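Local atomic coordinates of alpha-galactosidase (Lactobacillus brevis, PDB entry 3MI6), a protein that probably hydrolyses terminal, non-reducing alpha-D-galactose residues in alpha-galactosides such as galactose oligosaccharides, galactomannans and galactolipids, as a member of glycosyl hydrolase family 36. Residues P70-A78 and K82-F90. Sequence-based numbering, arbitrary orientation.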
ATOM      1  N   PRO D  70      -9.585 -30.783 -17.118  1.00 51.00           N
ATOM      2  CA  PRO D  70      -8.195 -30.303 -17.155  1.00 48.88           C
ATOM      3  C   PRO D  70      -8.025 -28.842 -16.699  1.00 49.28           C
ATOM      4  O   PRO D  70      -6.929 -28.494 -16.245  1.00 50.24           O
ATOM      5  CB  PRO D  70      -7.811 -30.454 -18.631  1.00 48.26           C
ATOM      6  CG  PRO D  70      -8.723 -31.528 -19.146  1.00 50.93           C
ATOM      7  CD  PRO D  70     -10.017 -31.335 -18.417  1.00 48.95           C
ATOM      8  N   ALA D  71      -9.074 -28.020 -16.816  1.00 49.98           N
ATOM      9  CA  ALA D  71      -9.058 -26.617 -16.358  1.00 49.16           C
ATOM     10  C   ALA D  71      -8.906 -26.450 -14.839  1.00 45.43           C
ATOM     11  O   ALA D  71      -8.392 -25.433 -14.369  1.00 44.40           O
ATOM     12  CB  ALA D  71     -10.309 -25.876 -16.843  1.00 48.01           C
ATOM     13  N   THR D  72      -9.367 -27.440 -14.081  1.00 45.23           N
ATOM     14  CA  THR D  72      -9.240 -27.407 -12.631  1.00 44.31           C
ATOM     15  C   THR D  72      -8.225 -28.427 -12.107  1.00 44.75           C
ATOM     16  O   THR D  72      -8.196 -28.710 -10.907  1.00 45.19           O
ATOM     17  CB  THR D  72     -10.582 -27.679 -11.931  1.00 43.23           C
ATOM     18  OG1 THR D  72     -10.892 -29.072 -12.036  1.00 48.29           O
ATOM     19  CG2 THR D  72     -11.709 -26.849 -12.541  1.00 42.57           C
ATOM     20  N   ILE D  73      -7.396 -28.976 -12.994  1.00 41.98           N
ATOM     21  CA  ILE D  73      -6.395 -29.956 -12.591  1.00 40.69           C
ATOM     22  C   ILE D  73      -4.962 -29.453 -12.710  1.00 39.32           C
ATOM     23  O   ILE D  73      -4.501 -29.147 -13.804  1.00 41.30           O
ATOM     24  CB  ILE D  73      -6.502 -31.256 -13.414  1.00 45.23           C
ATOM     25  CG1 ILE D  73      -7.791 -32.018 -13.081  1.00 45.69           C
ATOM     26  CG2 ILE D  73      -5.289 -32.136 -13.163  1.00 41.77           C
ATOM     27  CD1 ILE D  73      -7.924 -33.326 -13.832  1.00 46.74           C
ATOM     28  N   LYS D  74      -4.260 -29.380 -11.585  1.00 35.28           N
ATOM     29  CA  LYS D  74      -2.844 -29.053 -11.587  1.00 35.19           C
ATOM     30  C   LYS D  74      -2.008 -30.068 -12.379  1.00 38.72           C
ATOM     31  O   LYS D  74      -2.015 -31.263 -12.103  1.00 39.87           O
ATOM     32  CB  LYS D  74      -2.314 -28.977 -10.166  1.00 34.23           C
ATOM     33  CG  LYS D  74      -2.724 -27.749  -9.388  1.00 32.69           C
ATOM     34  CD  LYS D  74      -2.673 -28.066  -7.903  1.00 31.49           C
ATOM     35  CE  LYS D  74      -3.763 -29.069  -7.602  1.00 36.08           C
ATOM     36  NZ  LYS D  74      -3.615 -29.683  -6.282  1.00 39.21           N
ATOM     37  N   ALA D  75      -1.267 -29.580 -13.362  1.00 37.38           N
ATOM     38  CA  ALA D  75      -0.508 -30.461 -14.225  1.00 33.92           C
ATOM     39  C   ALA D  75       0.974 -30.330 -13.995  1.00 35.60           C
ATOM     40  O   ALA D  75       1.453 -29.359 -13.402  1.00 38.79           O
ATOM     41  CB  ALA D  75      -0.819 -30.172 -15.659  1.00 34.02           C
ATOM     42  N   GLU D  76       1.701 -31.307 -14.503  1.00 35.55           N
ATOM     43  CA  GLU D  76       3.138 -31.363 -14.323  1.00 35.67           C
ATOM     44  C   GLU D  76       3.856 -30.951 -15.608  1.00 34.82           C
ATOM     45  O   GLU D  76       4.973 -30.458 -15.578  1.00 35.49           O
ATOM     46  CB  GLU D  76       3.535 -32.778 -13.918  1.00 37.26           C
ATOM     47  CG  GLU D  76       4.965 -32.916 -13.492  1.00 38.18           C
ATOM     48  CD  GLU D  76       5.239 -32.294 -12.131  1.00 38.33           C
ATOM     49  OE1 GLU D  76       4.287 -31.777 -11.495  1.00 37.44           O
ATOM     50  OE2 GLU D  76       6.414 -32.337 -11.701  1.00 36.93           O
ATOM     51  N   TYR D  77       3.195 -31.140 -16.740  1.00 35.51           N
ATOM     52  CA  TYR D  77       3.764 -30.804 -18.036  1.00 34.12           C
ATOM     53  C   TYR D  77       2.627 -30.855 -19.020  1.00 33.66           C
ATOM     54  O   TYR D  77       2.425 -31.860 -19.671  1.00 39.22           O
ATOM     55  CB  TYR D  77       4.865 -31.804 -18.437  1.00 33.48           C
ATOM     56  CG  TYR D  77       5.892 -31.224 -19.374  1.00 32.24           C
ATOM     57  CD1 TYR D  77       6.900 -30.402 -18.905  1.00 32.65           C
ATOM     58  CD2 TYR D  77       5.845 -31.481 -20.722  1.00 32.54           C
ATOM     59  CE1 TYR D  77       7.828 -29.855 -19.750  1.00 29.80           C
ATOM     60  CE2 TYR D  77       6.767 -30.947 -21.575  1.00 31.63           C
ATOM     61  CZ  TYR D  77       7.757 -30.130 -21.088  1.00 33.37           C
ATOM     62  OH  TYR D  77       8.682 -29.588 -21.956  1.00 34.47           O
ATOM     63  N   ALA D  78       1.877 -29.769 -19.127  1.00 33.15           N
ATOM     64  CA  ALA D  78       0.631 -29.795 -19.885  1.00 38.20           C
ATOM     65  C   ALA D  78       0.709 -29.341 -21.351  1.00 39.39           C
ATOM     66  O   ALA D  78       1.571 -28.545 -21.738  1.00 40.25           O
ATOM     67  CB  ALA D  78      -0.446 -28.999 -19.146  1.00 38.80           C
ATOM     68  N   LYS D  82      -6.686 -29.990 -25.036  1.00 51.08           N
ATOM     69  CA  LYS D  82      -7.384 -31.086 -24.414  1.00 48.41           C
ATOM     70  C   LYS D  82      -8.301 -30.655 -23.278  1.00 49.57           C
ATOM     71  O   LYS D  82      -8.700 -31.478 -22.465  1.00 50.29           O
ATOM     72  CB  LYS D  82      -6.359 -32.098 -23.922  1.00 48.42           C
ATOM     73  CG  LYS D  82      -5.557 -32.751 -25.040  1.00 51.05           C
ATOM     74  CD  LYS D  82      -6.002 -34.200 -25.283  1.00 54.21           C
ATOM     75  CE  LYS D  82      -7.319 -34.275 -26.035  1.00 52.23           C
ATOM     76  NZ  LYS D  82      -7.781 -35.669 -26.211  1.00 52.72           N
ATOM     77  N   GLY D  83      -8.651 -29.372 -23.226  1.00 51.36           N
ATOM     78  CA  GLY D  83      -9.552 -28.875 -22.190  1.00 49.51           C
ATOM     79  C   GLY D  83      -8.893 -27.891 -21.237  1.00 47.40           C
ATOM     80  O   GLY D  83      -9.551 -27.156 -20.509  1.00 48.73           O
ATOM     81  N   ASP D  84      -7.570 -27.894 -21.244  1.00 46.47           N
ATOM     82  CA  ASP D  84      -6.797 -26.905 -20.522  1.00 43.60           C
ATOM     83  C   ASP D  84      -6.548 -25.732 -21.443  1.00 44.96           C
ATOM     84  O   ASP D  84      -6.075 -25.904 -22.576  1.00 47.71           O
ATOM     85  CB  ASP D  84      -5.458 -27.494 -20.085  1.00 45.31           C
ATOM     86  CG  ASP D  84      -4.831 -26.721 -18.950  1.00 45.02           C
ATOM     87  OD1 ASP D  84      -5.368 -25.644 -18.608  1.00 46.85           O
ATOM     88  OD2 ASP D  84      -3.813 -27.188 -18.392  1.00 44.24           O
ATOM     89  N   PHE D  85      -6.864 -24.535 -20.966  1.00 43.90           N
ATOM     90  CA  PHE D  85      -6.654 -23.337 -21.773  1.00 42.66           C
ATOM     91  C   PHE D  85      -5.551 -22.418 -21.237  1.00 41.58           C
ATOM     92  O   PHE D  85      -5.240 -21.389 -21.832  1.00 40.79           O
ATOM     93  CB  PHE D  85      -7.971 -22.603 -21.999  1.00 40.55           C
ATOM     94  CG  PHE D  85      -8.913 -23.346 -22.891  1.00 45.02           C
ATOM     95  CD1 PHE D  85      -8.703 -23.377 -24.272  1.00 43.30           C
ATOM     96  CD2 PHE D  85      -9.996 -24.040 -22.361  1.00 47.09           C
ATOM     97  CE1 PHE D  85      -9.560 -24.070 -25.113  1.00 43.96           C
ATOM     98  CE2 PHE D  85     -10.866 -24.738 -23.201  1.00 48.67           C
ATOM     99  CZ  PHE D  85     -10.643 -24.751 -24.580  1.00 46.18           C
ATOM    100  N   ARG D  86      -4.941 -22.817 -20.128  1.00 40.35           N
ATOM    101  CA  ARG D  86      -3.764 -22.132 -19.638  1.00 40.61           C
ATOM    102  C   ARG D  86      -2.618 -22.320 -20.614  1.00 40.45           C
ATOM    103  O   ARG D  86      -2.750 -23.030 -21.603  1.00 41.57           O
ATOM    104  CB  ARG D  86      -3.388 -22.661 -18.270  1.00 39.08           C
ATOM    105  CG  ARG D  86      -4.378 -22.277 -17.226  1.00 37.00           C
ATOM    106  CD  ARG D  86      -4.083 -22.998 -15.941  1.00 38.97           C
ATOM    107  NE  ARG D  86      -4.580 -24.361 -15.986  1.00 39.25           N
ATOM    108  CZ  ARG D  86      -4.450 -25.240 -15.001  1.00 42.38           C
ATOM    109  NH1 ARG D  86      -3.826 -24.905 -13.875  1.00 42.42           N
ATOM    110  NH2 ARG D  86      -4.946 -26.463 -15.146  1.00 44.50           N
ATOM    111  N   GLN D  87      -1.499 -21.666 -20.347  1.00 39.43           N
ATOM    112  CA  GLN D  87      -0.353 -21.787 -21.225  1.00 41.19           C
ATOM    113  C   GLN D  87       0.207 -23.186 -21.103  1.00 37.82           C
ATOM    114  O   GLN D  87       0.169 -23.764 -20.035  1.00 40.14           O
ATOM    115  CB  GLN D  87       0.700 -20.732 -20.884  1.00 43.75           C
ATOM    116  CG  GLN D  87       0.354 -19.352 -21.428  1.00 46.28           C
ATOM    117  CD  GLN D  87       0.138 -19.343 -22.952  1.00 49.80           C
ATOM    118  OE1 GLN D  87       1.098 -19.305 -23.741  1.00 48.63           O
ATOM    119  NE2 GLN D  87      -1.130 -19.369 -23.368  1.00 50.45           N
ATOM    120  N   PRO D  88       0.693 -23.755 -22.209  1.00 39.05           N
ATOM    121  CA  PRO D  88       1.224 -25.120 -22.162  1.00 37.93           C
ATOM    122  C   PRO D  88       2.714 -25.149 -21.910  1.00 36.02           C
ATOM    123  O   PRO D  88       3.393 -24.156 -22.129  1.00 39.09           O
ATOM    124  CB  PRO D  88       0.935 -25.649 -23.565  1.00 38.24           C
ATOM    125  CG  PRO D  88       1.000 -24.457 -24.416  1.00 40.12           C
ATOM    126  CD  PRO D  88       0.482 -23.297 -23.592  1.00 41.51           C
ATOM    127  N   ALA D  89       3.210 -26.285 -21.449  1.00 34.52           N
ATOM    128  CA  ALA D  89       4.640 -26.473 -21.283  1.00 34.37           C
ATOM    129  C   ALA D  89       5.288 -26.772 -22.614  1.00 35.78           C
ATOM    130  O   ALA D  89       6.467 -26.495 -22.806  1.00 38.85           O
ATOM    131  CB  ALA D  89       4.918 -27.617 -20.345  1.00 34.46           C
ATOM    132  N   PHE D  90       4.535 -27.370 -23.530  1.00 37.00           N
ATOM    133  CA  PHE D  90       5.110 -27.754 -24.814  1.00 36.22           C
ATOM    134  C   PHE D  90       4.012 -27.762 -25.864  1.00 37.32           C
ATOM    135  O   PHE D  90       2.837 -27.653 -25.517  1.00 37.26           O
ATOM    136  CB  PHE D  90       5.722 -29.149 -24.705  1.00 35.14           C
ATOM    137  CG  PHE D  90       4.697 -30.237 -24.673  1.00 36.24           C
ATOM    138  CD1 PHE D  90       4.097 -30.604 -23.484  1.00 34.57           C
ATOM    139  CD2 PHE D  90       4.302 -30.865 -25.841  1.00 36.70           C
ATOM    140  CE1 PHE D  90       3.147 -31.585 -23.446  1.00 36.03           C
ATOM    141  CE2 PHE D  90       3.347 -31.852 -25.813  1.00 40.40           C
ATOM    142  CZ  PHE D  90       2.767 -32.214 -24.604  1.00 40.51           C
TER
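Arg86 reaching the carbonyls of Pro70 and Ile73, and Tyr77 lying against Ala89 and Phe90, make this a buried loop-to-loop contact in the N-terminal beta domain of a family 36 glycoside hydrolase, within the long connection between strands 31-36 and 90-93. It illustrates how irregular chain is fixed by side chains bonding to backbone. An Asx turn starts the arrangement: Asp84 OD1 accepts from Arg86 N and, through its syn lone pair, from Arg86 NE at 3.0 Å in a salt bridge. The carboxylate's other oxygen pairs with Arg271 of strand 270-274. Held this way, the guanidinium, its chain bent at chi3 (-79°), directs Arg86 NH2 to Ile73 O at 3.0 Å, with the oxygen close to the guanidinium plane while the nitrogen stands above the plane of the carbonyl, and more weakly to Pro70 O, while Ala71 O lies over one face. At the other end Ala89 N donates to Ala78 O (2.8 Å). Tyr77, its ring swung away from the backbone N (chi1 -154°), takes Ala89 CB over the ring centre in a CH-pi contact and sends its hydroxyl to Leu180 O. A leucine in place of Tyr77 would probably leave the Leu180 carbonyl without its hydroxyl partner and Ala89 CB without an aromatic face. Phe90 meets Tyr77 rim to rim, the planes only 9° apart, with Phe90 CD1 nearest Tyr77 CE2.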